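Local coordinates for protein bacilliredoxin BrxA (Bacillus subtilis, PDB 3FHK) that removes bacillithiol from S-bacillithiolated proteins as a dithiol bacilliredoxin of the thioredoxin superfamily, and has protein disulfide isomerase activity, at residues R20-G25 / A63-T68; F28-T33 / G87-A92; N53-C58 / T83-Q88; S107-L112 / V119-R124. The protein carries 2 engineered substitutions. All coordinates share one frame; numbering follows the deposited sequence. Where two conformers were deposited one is given.

Followed from the N terminus, the chain opens contact 1 at the end of helix 2-24, contact 2 at strand 29-30 and contact 3 where strand 47-53 runs into the CXC motif. Contact 1 closes on helix 57-73, crossing both others; its second half precedes strand 80-85 in the chain. Contact 3 then closes at 83-88, inside the longer loop of contact 2, which ends just beyond it at 87-92; the two share G87 and Q88. Contact 4 follows in series as a hairpin at the opposite edge of the sheet. R20 links contact 1 to contact 2, R64 links it to contact 3, and S107 and R124 bring contact 4 to the active-site loop.

Contact 1: R20-G25 / A63-T68; sequences RRELTG and ARPAAT
E22 and R64 meet crosswise in a single-bond salt bridge. The two side chains cross at about a right angle, with the carboxylate and guanidinium planes 72° apart. R64 NE donates to E22 OE1 at 3.0 Å; the oxygen lies close to the guanidinium plane, whereas the donor stands above the carboxylate plane. A bend at chi3 (-65°) turns the R64 head out of line with its chain and presents NE to the glutamate. Beside the charged pair the contact is apolar. L23 also crosses R64 nearly at right angles, its CG resting 3.8 Å from R64 CD, and one branch reaches further along the partner helix, where L23 CD2 touches T68 CG2 at 3.7 Å. A water adds weak bonds to E22 OE2 and R64 O. R64 has a second role through NH1, which binds N53 OD1. The helix segments run almost parallel, 11° apart with axes 10.1 Å from each other, and both lie on the same face of the sheet: L23 packs on V51, N53 and T83, and A67 on V51, while helix 132-146 packs against P65 and A66.

Contact 2: F28-T33 / G87-A92; sequences FEELTT and GQDKEA. With SO4 (sulfate ion), chain E.
The flat carboxylate of D89 meets T32 above its plane: T32 CA and CB lie over one face at OD2, each 3.4 Å from that oxygen. A water comes to the same oxygen close to the plane, 2.7 Å from D89 OD2, and passes its other proton to L31 O. R20 NH1 also reaches this oxygen, tilted modestly from the plane on the side away from T32, in a salt bridge. In this thioredoxin-superfamily fold the contact joins the edge strand 29-30, and the loop after it, to the start of helix 90-97, where D89 holds the N-cap position without making a capping bond. Its CG lies beside the backbone N and anti to the carbonyl carbon (chi1 -60°), which sends the side chain alongside that of T32, both pointing the same way. E30 OE2 stands 4.5 Å from D89 OD2, and R20 NH1 bonds to both, so the arginine probably offsets the like charges. With an alanine in place of D89, R20 would probably lose one of its two carboxylate partners, and the bridging water one of its two anchors. The helix start binds a sulfate, probably from the crystallisation liquor, instead of a side-chain cap: K90 N donates to O2 at 2.8 Å and E91 N to O3 at 2.7 Å, at the positive end of the helix. One residue further, the A92 methyl rests on the backbone of L31-T33, A92 CB lying 3.3 Å from L31 O, and A92 N donates to a second water at 2.9 Å.

Contact 3: N53-C58 / T83-Q88; sequences NSVCGC and TVFAGQ
N53 lies over the face of the F85 ring, and here the two strands are packed most tightly. N53 CB stands 4.1 Å from the ring centroid, only 18° off the normal, as a CH-pi contact; beyond it ND2 comes to 3.2 Å from F85 CE2, over the rim, with amide and ring planes 41° apart. As bridge partners N53 and F85 share a face of the sheet; N53 CG, anti to the backbone N (chi1 -157°), is laid over the ring. The backbones are joined as parallel strands: N53 N donates to V84 O at 2.7 Å, nearly straight, and A86 N to N53 O at 3.0 Å, from above the carbonyl plane. The amide is fixed further by R64 NH1 on OD1 and by the carbonyl of M19 on ND2. A buried water joins N53 ND2 to T83 OG1, which also bonds to V51 O. This is the beta-alpha-beta unit of strand 47-53, helix 57-73 and strand 80-85, and the first strand leads straight into the CXC motif of the active site. S54 OG accepts from C56 N at 3.2 Å, an ST turn that shapes the entry to the helix, with C56 as its N-cap residue; the redox disulfide of C56 and C58 is not formed in these coordinates. Away from the face the fit loosens and water enters. V55 CG2 touches the ring edge, 3.8 Å from F85 CE1. One water links V55 N to A86 O, the latter at 2.6 Å, beside partly exposed A86 and Q88.

Contact 4: S107-L112 / V119-R124; sequences SPSMAL and VHFIPR. With SO4 (sulfate ion), chain G.
V119, at a corner of the chain, shares L112 with H120, a classic beta bulge. L112 O accepts from V119 N at 2.8 Å and from H120 N at 3.3 Å, and the side chains cross with V119 CG2 packed on L112 CD1. H120 returns a bond from L112 N to its own O. Its ring points to a sulfate, probably from crystallisation, which ND1 meets edge-on, in the ring plane and 2.9 Å from O1, while NE2 is bonded to N138. F121 pairs with A111 in the non-hydrogen-bonded register, A111 CB lying oblique to the ring at 3.9 Å from F121 CD2. I122 makes the next hydrogen-bonded pair with M110, through I122 N to M110 O at 2.8 Å and M110 N to I122 O at 3.0 Å; they share a face and cross obliquely, I122 packing on L139 of helix 132-146 and M110 on A67 of helix 57-73. After P123, whose CA touches S109 CB, the strand gives way to R124, extended from CG to NE after a trans first torsion (180°). R124 NH1 donates to S107 O at 2.8 Å, in both the carbonyl and the guanidinium planes, while NE binds E128. A leucine here would probably leave S107 O and the E128 carboxylate without their mate. P108 follows a cis peptide bond and packs on C58, much as the cis-proline of other thioredoxin-superfamily proteins faces the active-site cysteines. The anchored guanidinium of R124 lies beside C56, consistent with an electrostatic influence on the active-site sulfur.

Contact 1: R20-G25 / A63-T68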
loop_
_atom_site.group_PDB
_atom_site.type_symbol
_atom_site.label_atom_id
_atom_site.label_comp_id
_atom_site.label_asym_id
_atom_site.label_seq_id
_atom_site.Cartn_x
_atom_site.Cartn_y
_atom_site.Cartn_z
ATOM N N ARG A 20 22.337 -1.339 -5.042
ATOM C CA ARG A 20 23.225 -1.033 -6.166
ATOM C C ARG A 20 24.564 -0.499 -5.679
ATOM O O ARG A 20 25.622 -1.017 -6.037
ATOM C CB ARG A 20 22.594 0.002 -7.095
ATOM C CG ARG A 20 21.307 -0.464 -7.737
ATOM C CD ARG A 20 20.616 0.667 -8.475
ATOM N NE ARG A 20 19.360 0.226 -9.074
ATOM C CZ ARG A 20 19.225 -0.151 -10.344
ATOM N NH1 ARG A 20 20.267 -0.148 -11.157
ATOM N NH2 ARG A 20 18.042 -0.531 -10.806
ATOM N N ARG A 21 24.510 0.548 -4.866
ATOM C CA ARG A 21 25.720 1.190 -4.376
ATOM C C ARG A 21 26.666 0.197 -3.707
ATOM O O ARG A 21 27.886 0.353 -3.775
ATOM C CB ARG A 21 25.380 2.330 -3.423
ATOM C CG ARG A 21 24.975 3.612 -4.113
ATOM C CD ARG A 21 24.733 4.688 -3.067
ATOM N NE ARG A 21 24.288 5.948 -3.652
ATOM C CZ ARG A 21 23.450 6.790 -3.051
ATOM N NH1 ARG A 21 22.952 6.495 -1.855
ATOM N NH2 ARG A 21 23.094 7.919 -3.652
ATOM N N GLU A 22 26.107 -0.830 -3.078
ATOM C CA GLU A 22 26.941 -1.867 -2.486
ATOM C C GLU A 22 27.978 -2.389 -3.489
ATOM O O GLU A 22 29.139 -2.580 -3.131
ATOM C CB GLU A 22 26.097 -3.010 -1.919
ATOM C CG GLU A 22 26.930 -4.160 -1.370
ATOM C CD GLU A 22 26.164 -5.033 -0.390
ATOM O OE1 GLU A 22 24.967 -4.752 -0.162
ATOM O OE2 GLU A 22 26.759 -5.993 0.153
ATOM N N LEU A 23 27.561 -2.600 -4.742
ATOM C CA LEU A 23 28.481 -3.014 -5.801
ATOM C C LEU A 23 29.192 -1.842 -6.474
ATOM O O LEU A 23 30.404 -1.898 -6.703
ATOM C CB LEU A 23 27.753 -3.850 -6.868
ATOM C CG LEU A 23 27.196 -5.192 -6.387
ATOM C CD1 LEU A 23 26.365 -5.866 -7.470
ATOM C CD2 LEU A 23 28.332 -6.105 -5.923
ATOM N N THR A 24 28.442 -0.787 -6.795
ATOM C CA THR A 24 28.985 0.293 -7.620
ATOM C C THR A 24 30.001 1.111 -6.846
ATOM O O THR A 24 30.994 1.579 -7.410
ATOM C CB THR A 24 27.884 1.204 -8.227
ATOM O OG1 THR A 24 27.071 1.762 -7.189
ATOM C CG2 THR A 24 26.984 0.390 -9.167
ATOM N N GLY A 25 29.761 1.260 -5.548
ATOM C CA GLY A 25 30.710 1.926 -4.683
ATOM C C GLY A 25 31.969 1.103 -4.519
ATOM O O GLY A 25 32.942 1.561 -3.943
ATOM N N ALA A 63 26.226 -13.180 -2.165
ATOM C CA ALA A 63 26.747 -12.852 -3.488
ATOM C C ALA A 63 27.496 -11.524 -3.530
ATOM O O ALA A 63 28.661 -11.489 -3.925
ATOM C CB ALA A 63 25.636 -12.880 -4.521
ATOM N N ARG A 64 26.830 -10.433 -3.148
ATOM C CA ARG A 64 27.468 -9.115 -3.183
ATOM C C ARG A 64 28.726 -9.053 -2.306
ATOM O O ARG A 64 29.788 -8.631 -2.766
ATOM C CB ARG A 64 26.478 -7.995 -2.827
ATOM C CG ARG A 64 25.409 -7.781 -3.899
ATOM C CD ARG A 64 24.730 -6.414 -3.783
ATOM N NE ARG A 64 23.986 -6.301 -2.533
ATOM C CZ ARG A 64 22.709 -6.639 -2.384
ATOM N NH1 ARG A 64 22.024 -7.095 -3.419
ATOM N NH2 ARG A 64 22.115 -6.514 -1.202
ATOM N N PRO A 65 28.616 -9.502 -1.046
ATOM C CA PRO A 65 29.791 -9.427 -0.168
ATOM C C PRO A 65 30.945 -10.274 -0.714
ATOM O O PRO A 65 32.104 -9.846 -0.669
ATOM C CB PRO A 65 29.286 -10.004 1.162
ATOM C CG PRO A 65 27.780 -9.932 1.090
ATOM C CD PRO A 65 27.406 -9.980 -0.354
ATOM N N ALA A 66 30.629 -11.460 -1.229
ATOM C CA ALA A 66 31.665 -12.368 -1.733
ATOM C C ALA A 66 32.367 -11.786 -2.947
ATOM O O ALA A 66 33.585 -11.861 -3.061
ATOM C CB ALA A 66 31.079 -13.724 -2.068
ATOM N N ALA A 67 31.585 -11.198 -3.843
ATOM C CA ALA A 67 32.108 -10.642 -5.080
ATOM C C ALA A 67 33.055 -9.480 -4.806
ATOM O O ALA A 67 34.132 -9.397 -5.394
ATOM C CB ALA A 67 30.966 -10.184 -5.969
ATOM N N THR A 68 32.642 -8.568 -3.934
ATOM C CA THR A 68 33.433 -7.367 -3.685
ATOM C C THR A 68 34.693 -7.673 -2.871
ATOM O O THR A 68 35.733 -7.050 -3.073
ATOM C CB THR A 68 32.595 -6.243 -3.012
ATOM O OG1 THR A 68 32.162 -6.661 -1.712
ATOM C CG2 THR A 68 31.377 -5.912 -3.874
HETATM O O HOH W 1 29.936 -6.244 -0.783
#

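Contact 2: F28-T33 / G87-A92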
loop_
_atom_site.group_PDB
_atom_site.type_symbol
_atom_site.label_atom_id
_atom_site.label_comp_id
_atom_site.label_asym_id
_atom_site.label_seq_id
_atom_site.Cartn_x
_atom_site.Cartn_y
_atom_site.Cartn_z
ATOM N N PHE A 28 32.279 -1.753 -9.256
ATOM C CA PHE A 28 31.481 -2.464 -10.270
ATOM C C PHE A 28 30.634 -1.477 -11.057
ATOM O O PHE A 28 29.819 -0.741 -10.490
ATOM C CB PHE A 28 30.580 -3.560 -9.671
ATOM C CG PHE A 28 31.339 -4.720 -9.109
ATOM C CD1 PHE A 28 32.180 -4.550 -8.010
ATOM C CD2 PHE A 28 31.223 -5.981 -9.673
ATOM C CE1 PHE A 28 32.898 -5.617 -7.483
ATOM C CE2 PHE A 28 31.929 -7.061 -9.151
ATOM C CZ PHE A 28 32.771 -6.879 -8.056
ATOM N N GLU A 29 30.851 -1.457 -12.367
ATOM C CA GLU A 29 30.082 -0.604 -13.257
ATOM C C GLU A 29 28.694 -1.166 -13.527
ATOM O O GLU A 29 28.534 -2.331 -13.910
ATOM C CB GLU A 29 30.812 -0.397 -14.580
ATOM C CG GLU A 29 29.996 0.389 -15.585
ATOM C CD GLU A 29 30.820 0.840 -16.767
ATOM O OE1 GLU A 29 32.030 1.087 -16.578
ATOM O OE2 GLU A 29 30.262 0.950 -17.880
ATOM N N GLU A 30 27.696 -0.317 -13.326
ATOM C CA GLU A 30 26.312 -0.655 -13.619
ATOM C C GLU A 30 26.050 -0.640 -15.118
ATOM O O GLU A 30 26.388 0.320 -15.800
ATOM C CB GLU A 30 25.368 0.348 -12.956
ATOM C CG GLU A 30 24.867 -0.081 -11.619
ATOM C CD GLU A 30 23.658 0.713 -11.180
ATOM O OE1 GLU A 30 23.746 1.958 -11.102
ATOM O OE2 GLU A 30 22.618 0.081 -10.908
ATOM N N LEU A 31 25.454 -1.710 -15.630
ATOM C CA LEU A 31 24.895 -1.670 -16.976
ATOM C C LEU A 31 23.395 -1.797 -16.826
ATOM O O LEU A 31 22.887 -2.856 -16.494
ATOM C CB LEU A 31 25.478 -2.773 -17.848
ATOM C CG LEU A 31 27.013 -2.774 -17.828
ATOM C CD1 LEU A 31 27.556 -4.134 -18.226
ATOM C CD2 LEU A 31 27.590 -1.674 -18.715
ATOM N N THR A 32 22.690 -0.696 -17.045
ATOM C CA THR A 32 21.284 -0.593 -16.677
ATOM C C THR A 32 20.384 -0.648 -17.912
ATOM O O THR A 32 19.162 -0.524 -17.828
ATOM C CB THR A 32 21.050 0.724 -15.914
ATOM O OG1 THR A 32 21.142 1.825 -16.829
ATOM C CG2 THR A 32 22.113 0.897 -14.818
ATOM N N THR A 33 21.017 -0.867 -19.055
ATOM C CA THR A 33 20.370 -0.743 -20.347
ATOM C C THR A 33 20.914 -1.794 -21.313
ATOM O O THR A 33 22.104 -2.114 -21.297
ATOM C CB THR A 33 20.614 0.666 -20.913
ATOM O OG1 THR A 33 19.541 1.531 -20.510
ATOM C CG2 THR A 33 20.703 0.642 -22.410
ATOM N N GLY A 87 15.572 -8.300 -12.373
ATOM C CA GLY A 87 14.290 -7.959 -11.781
ATOM C C GLY A 87 14.056 -6.466 -11.697
ATOM O O GLY A 87 12.911 -6.019 -11.638
ATOM N N GLN A 88 15.142 -5.694 -11.691
ATOM C CA GLN A 88 15.049 -4.235 -11.668
ATOM C C GLN A 88 15.379 -3.627 -13.028
ATOM O O GLN A 88 14.622 -2.815 -13.555
ATOM C CB GLN A 88 15.952 -3.646 -10.580
ATOM C CG GLN A 88 15.606 -4.111 -9.178
ATOM C CD GLN A 88 14.185 -3.745 -8.763
ATOM O OE1 GLN A 88 13.818 -2.563 -8.703
ATOM N NE2 GLN A 88 13.383 -4.763 -8.459
ATOM N N ASP A 89 16.517 -4.016 -13.590
ATOM C CA ASP A 89 16.870 -3.632 -14.954
ATOM C C ASP A 89 16.710 -4.854 -15.847
ATOM O O ASP A 89 17.682 -5.538 -16.142
ATOM C CB ASP A 89 18.311 -3.121 -15.028
ATOM C CG ASP A 89 18.544 -1.917 -14.154
ATOM O OD1 ASP A 89 17.556 -1.235 -13.795
ATOM O OD2 ASP A 89 19.714 -1.650 -13.821
ATOM N N LYS A 90 15.480 -5.128 -16.272
ATOM C CA LYS A 90 15.170 -6.379 -16.962
ATOM C C LYS A 90 15.839 -6.523 -18.331
ATOM O O LYS A 90 16.328 -7.595 -18.681
ATOM C CB LYS A 90 13.658 -6.543 -17.095
ATOM C CG LYS A 90 12.936 -6.669 -15.773
ATOM C CD LYS A 90 11.468 -7.011 -15.969
ATOM C CE LYS A 90 10.707 -6.972 -14.649
ATOM N NZ LYS A 90 9.332 -7.550 -14.770
ATOM N N GLU A 91 15.849 -5.452 -19.115
ATOM C CA GLU A 91 16.378 -5.541 -20.469
ATOM C C GLU A 91 17.885 -5.680 -20.420
ATOM O O GLU A 91 18.485 -6.413 -21.215
ATOM C CB GLU A 91 15.970 -4.333 -21.317
ATOM C CG GLU A 91 14.465 -4.219 -21.536
ATOM C CD GLU A 91 14.101 -3.342 -22.727
ATOM O OE1 GLU A 91 15.013 -2.724 -23.318
ATOM O OE2 GLU A 91 12.898 -3.278 -23.075
ATOM N N ALA A 92 18.497 -4.974 -19.478
ATOM C CA ALA A 92 19.925 -5.100 -19.267
ATOM C C ALA A 92 20.294 -6.551 -18.949
ATOM O O ALA A 92 21.139 -7.129 -19.624
ATOM C CB ALA A 92 20.384 -4.173 -18.149
HETATM S S SO4 E . 13.656 -2.388 -17.982
HETATM O O1 SO4 E . 12.320 -2.699 -18.478
HETATM O O2 SO4 E . 13.780 -2.901 -16.618
HETATM O O3 SO4 E . 14.655 -3.022 -18.833
HETATM O O4 SO4 E . 13.851 -0.942 -18.004
HETATM O O HOH W 2 21.888 -3.307 -14.110
HETATM O O HOH W 3 17.348 -2.691 -18.113
#

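Contact 3: N53-C58 / T83-Q88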
loop_
_atom_site.group_PDB
_atom_site.type_symbol
_atom_site.label_atom_id
_atom_site.label_comp_id
_atom_site.label_asym_id
_atom_site.label_seq_id
_atom_site.Cartn_x
_atom_site.Cartn_y
_atom_site.Cartn_z
ATOM N N ASN A 53 22.952 -9.122 -10.112
ATOM C CA ASN A 53 22.488 -8.705 -8.805
ATOM C C ASN A 53 21.013 -9.051 -8.631
ATOM O O ASN A 53 20.349 -9.431 -9.596
ATOM C CB ASN A 53 22.739 -7.205 -8.630
ATOM C CG ASN A 53 22.827 -6.789 -7.172
ATOM O OD1 ASN A 53 22.732 -7.621 -6.266
ATOM N ND2 ASN A 53 22.997 -5.493 -6.940
ATOM N N SER A 54 20.514 -8.933 -7.401
ATOM C CA SER A 54 19.145 -9.328 -7.071
ATOM C C SER A 54 18.746 -8.766 -5.704
ATOM O O SER A 54 19.604 -8.454 -4.888
ATOM C CB SER A 54 19.027 -10.859 -7.058
ATOM O OG SER A 54 17.867 -11.293 -6.353
ATOM N N VAL A 55 17.444 -8.656 -5.453
ATOM C CA VAL A 55 16.938 -8.122 -4.185
ATOM C C VAL A 55 16.924 -9.145 -3.038
ATOM O O VAL A 55 16.848 -8.787 -1.862
ATOM C CB VAL A 55 15.509 -7.561 -4.368
ATOM C CG1 VAL A 55 14.955 -7.054 -3.056
ATOM C CG2 VAL A 55 15.514 -6.445 -5.387
ATOM N N CYS A 56 16.979 -10.426 -3.379
ATOM C CA CYS A 56 16.767 -11.463 -2.379
ATOM C C CYS A 56 17.879 -11.511 -1.326
ATOM O O CYS A 56 18.973 -10.992 -1.521
ATOM C CB CYS A 56 16.633 -12.816 -3.064
ATOM S SG CYS A 56 18.082 -13.188 -4.028
ATOM N N GLY A 57 17.578 -12.152 -0.207
ATOM C CA GLY A 57 18.481 -12.222 0.920
ATOM C C GLY A 57 19.851 -12.761 0.571
ATOM O O GLY A 57 20.857 -12.291 1.089
ATOM N N CYS A 58 19.912 -13.747 -0.308
ATOM C CA CYS A 58 21.192 -14.402 -0.533
ATOM C C CYS A 58 22.115 -13.614 -1.477
ATOM O O CYS A 58 23.322 -13.852 -1.509
ATOM C CB CYS A 58 21.004 -15.844 -0.988
ATOM S SG CYS A 58 20.898 -16.004 -2.737
ATOM N N THR A 83 27.986 -5.057 -13.371
ATOM C CA THR A 83 26.832 -5.724 -12.826
ATOM C C THR A 83 25.578 -5.338 -13.574
ATOM O O THR A 83 25.472 -4.241 -14.130
ATOM C CB THR A 83 26.673 -5.441 -11.306
ATOM O OG1 THR A 83 25.450 -6.015 -10.845
ATOM C CG2 THR A 83 26.684 -3.939 -11.019
ATOM N N VAL A 84 24.650 -6.280 -13.609
ATOM C CA VAL A 84 23.308 -6.026 -14.072
ATOM C C VAL A 84 22.403 -6.452 -12.935
ATOM O O VAL A 84 22.717 -7.398 -12.210
ATOM C CB VAL A 84 22.985 -6.834 -15.338
ATOM C CG1 VAL A 84 23.667 -6.211 -16.561
ATOM C CG2 VAL A 84 23.420 -8.282 -15.152
ATOM N N PHE A 85 21.288 -5.748 -12.774
ATOM C CA PHE A 85 20.395 -5.978 -11.655
ATOM C C PHE A 85 19.136 -6.705 -12.090
ATOM O O PHE A 85 18.196 -6.092 -12.593
ATOM C CB PHE A 85 20.017 -4.657 -10.985
ATOM C CG PHE A 85 19.684 -4.802 -9.530
ATOM C CD1 PHE A 85 18.683 -5.660 -9.124
ATOM C CD2 PHE A 85 20.382 -4.096 -8.564
ATOM C CE1 PHE A 85 18.369 -5.807 -7.788
ATOM C CE2 PHE A 85 20.074 -4.249 -7.226
ATOM C CZ PHE A 85 19.065 -5.111 -6.840
ATOM N N ALA A 86 19.105 -8.013 -11.881
ATOM C CA ALA A 86 17.952 -8.803 -12.311
ATOM C C ALA A 86 16.668 -8.332 -11.628
ATOM O O ALA A 86 16.665 -8.001 -10.444
ATOM C CB ALA A 86 18.192 -10.277 -12.038
ATOM N N GLY A 87 15.572 -8.300 -12.373
ATOM C CA GLY A 87 14.290 -7.959 -11.781
ATOM C C GLY A 87 14.056 -6.466 -11.697
ATOM O O GLY A 87 12.911 -6.019 -11.638
ATOM N N GLN A 88 15.142 -5.694 -11.691
ATOM C CA GLN A 88 15.049 -4.235 -11.668
ATOM C C GLN A 88 15.379 -3.627 -13.028
ATOM O O GLN A 88 14.622 -2.815 -13.555
ATOM C CB GLN A 88 15.952 -3.646 -10.580
ATOM C CG GLN A 88 15.606 -4.111 -9.178
ATOM C CD GLN A 88 14.185 -3.745 -8.763
ATOM O OE1 GLN A 88 13.818 -2.563 -8.703
ATOM N NE2 GLN A 88 13.383 -4.763 -8.459
HETATM O O HOH W 4 23.513 -4.355 -9.786
HETATM O O HOH W 5 15.580 -8.494 -8.105
#

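Contact 4: S107-L112 / V119-R124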
loop_
_atom_site.group_PDB
_atom_site.type_symbol
_atom_site.label_atom_id
_atom_site.label_comp_id
_atom_site.label_asym_id
_atom_site.label_seq_id
_atom_site.Cartn_x
_atom_site.Cartn_y
_atom_site.Cartn_z
ATOM N N SER A 107 19.501 -15.910 -10.370
ATOM C CA SER A 107 19.713 -14.627 -9.715
ATOM C C SER A 107 19.740 -14.838 -8.198
ATOM O O SER A 107 18.818 -15.441 -7.644
ATOM C CB SER A 107 18.550 -13.708 -10.090
ATOM O OG SER A 107 18.757 -12.396 -9.631
ATOM N N PRO A 108 20.801 -14.375 -7.518
ATOM C CA PRO A 108 21.997 -13.749 -8.080
ATOM C C PRO A 108 22.834 -14.804 -8.770
ATOM O O PRO A 108 22.655 -15.987 -8.516
ATOM C CB PRO A 108 22.742 -13.269 -6.828
ATOM C CG PRO A 108 22.331 -14.274 -5.779
ATOM C CD PRO A 108 20.871 -14.421 -6.041
ATOM N N SER A 109 23.734 -14.383 -9.642
ATOM C CA SER A 109 24.684 -15.315 -10.225
ATOM C C SER A 109 25.900 -14.516 -10.667
ATOM O O SER A 109 25.872 -13.286 -10.653
ATOM C CB SER A 109 24.040 -16.116 -11.373
ATOM O OG SER A 109 23.557 -15.265 -12.404
ATOM N N MET A 110 26.972 -15.198 -11.040
ATOM C CA MET A 110 28.196 -14.500 -11.421
ATOM C C MET A 110 28.869 -15.183 -12.615
ATOM O O MET A 110 28.862 -16.406 -12.725
ATOM C CB MET A 110 29.150 -14.431 -10.232
ATOM C CG MET A 110 28.617 -13.632 -9.036
ATOM S SD MET A 110 29.763 -13.576 -7.631
ATOM C CE MET A 110 29.116 -14.917 -6.647
ATOM N N ALA A 111 29.431 -14.389 -13.519
ATOM C CA ALA A 111 30.255 -14.938 -14.577
ATOM C C ALA A 111 31.613 -14.260 -14.650
ATOM O O ALA A 111 31.716 -13.032 -14.565
ATOM C CB ALA A 111 29.542 -14.860 -15.938
ATOM N N LEU A 112 32.646 -15.089 -14.788
ATOM C CA LEU A 112 33.985 -14.653 -15.146
ATOM C C LEU A 112 34.113 -14.775 -16.667
ATOM O O LEU A 112 33.939 -15.867 -17.230
ATOM C CB LEU A 112 35.030 -15.543 -14.471
ATOM C CG LEU A 112 36.307 -14.905 -13.904
ATOM C CD1 LEU A 112 37.484 -15.869 -13.987
ATOM C CD2 LEU A 112 36.655 -13.592 -14.585
ATOM N N VAL A 119 34.261 -18.046 -18.907
ATOM C CA VAL A 119 35.248 -19.073 -18.584
ATOM C C VAL A 119 34.983 -19.670 -17.201
ATOM O O VAL A 119 35.566 -20.688 -16.823
ATOM C CB VAL A 119 36.699 -18.548 -18.672
ATOM C CG1 VAL A 119 37.049 -18.148 -20.103
ATOM C CG2 VAL A 119 36.935 -17.383 -17.675
ATOM N N HIS A 120 34.112 -19.030 -16.437
ATOM C CA HIS A 120 33.676 -19.611 -15.175
ATOM C C HIS A 120 32.332 -19.035 -14.763
ATOM O O HIS A 120 32.118 -17.836 -14.838
ATOM C CB HIS A 120 34.706 -19.401 -14.066
ATOM C CG HIS A 120 34.381 -20.145 -12.811
ATOM N ND1 HIS A 120 34.630 -21.494 -12.661
ATOM C CD2 HIS A 120 33.799 -19.739 -11.657
ATOM C CE1 HIS A 120 34.227 -21.882 -11.464
ATOM N NE2 HIS A 120 33.724 -20.841 -10.833
ATOM N N PHE A 121 31.427 -19.898 -14.333
ATOM C CA PHE A 121 30.067 -19.480 -14.057
ATOM C C PHE A 121 29.697 -19.914 -12.642
ATOM O O PHE A 121 30.074 -20.993 -12.203
ATOM C CB PHE A 121 29.104 -20.070 -15.100
ATOM C CG PHE A 121 27.740 -19.424 -15.094
ATOM C CD1 PHE A 121 26.645 -20.080 -14.558
ATOM C CD2 PHE A 121 27.557 -18.153 -15.612
ATOM C CE1 PHE A 121 25.398 -19.474 -14.532
ATOM C CE2 PHE A 121 26.311 -17.544 -15.589
ATOM C CZ PHE A 121 25.235 -18.201 -15.047
ATOM N N ILE A 122 28.995 -19.051 -11.919
ATOM C CA ILE A 122 28.508 -19.391 -10.593
ATOM C C ILE A 122 27.010 -19.150 -10.538
ATOM O O ILE A 122 26.570 -18.032 -10.312
ATOM C CB ILE A 122 29.186 -18.548 -9.508
ATOM C CG1 ILE A 122 30.708 -18.663 -9.621
ATOM C CG2 ILE A 122 28.714 -18.989 -8.121
ATOM C CD1 ILE A 122 31.453 -17.711 -8.707
ATOM N N PRO A 123 26.218 -20.202 -10.770
ATOM C CA PRO A 123 24.767 -20.024 -10.769
ATOM C C PRO A 123 24.259 -19.845 -9.343
ATOM O O PRO A 123 25.001 -20.074 -8.388
ATOM C CB PRO A 123 24.256 -21.340 -11.351
ATOM C CG PRO A 123 25.299 -22.337 -10.986
ATOM C CD PRO A 123 26.615 -21.609 -10.958
ATOM N N ARG A 124 23.002 -19.450 -9.208
ATOM C CA ARG A 124 22.397 -19.272 -7.896
ATOM C C ARG A 124 22.597 -20.460 -6.942
ATOM O O ARG A 124 22.844 -20.263 -5.757
ATOM C CB ARG A 124 20.910 -18.946 -8.023
ATOM C CG ARG A 124 20.262 -18.756 -6.666
ATOM C CD ARG A 124 18.741 -18.651 -6.751
ATOM N NE ARG A 124 18.141 -18.710 -5.420
ATOM C CZ ARG A 124 17.724 -17.649 -4.736
ATOM N NH1 ARG A 124 17.825 -16.436 -5.260
ATOM N NH2 ARG A 124 17.196 -17.802 -3.529
HETATM S S SO4 G . 36.893 -23.537 -14.163
HETATM O O1 SO4 G . 35.484 -23.575 -14.551
HETATM O O2 SO4 G . 37.029 -24.227 -12.882
HETATM O O3 SO4 G . 37.721 -24.218 -15.157
HETATM O O4 SO4 G . 37.329 -22.148 -14.052
#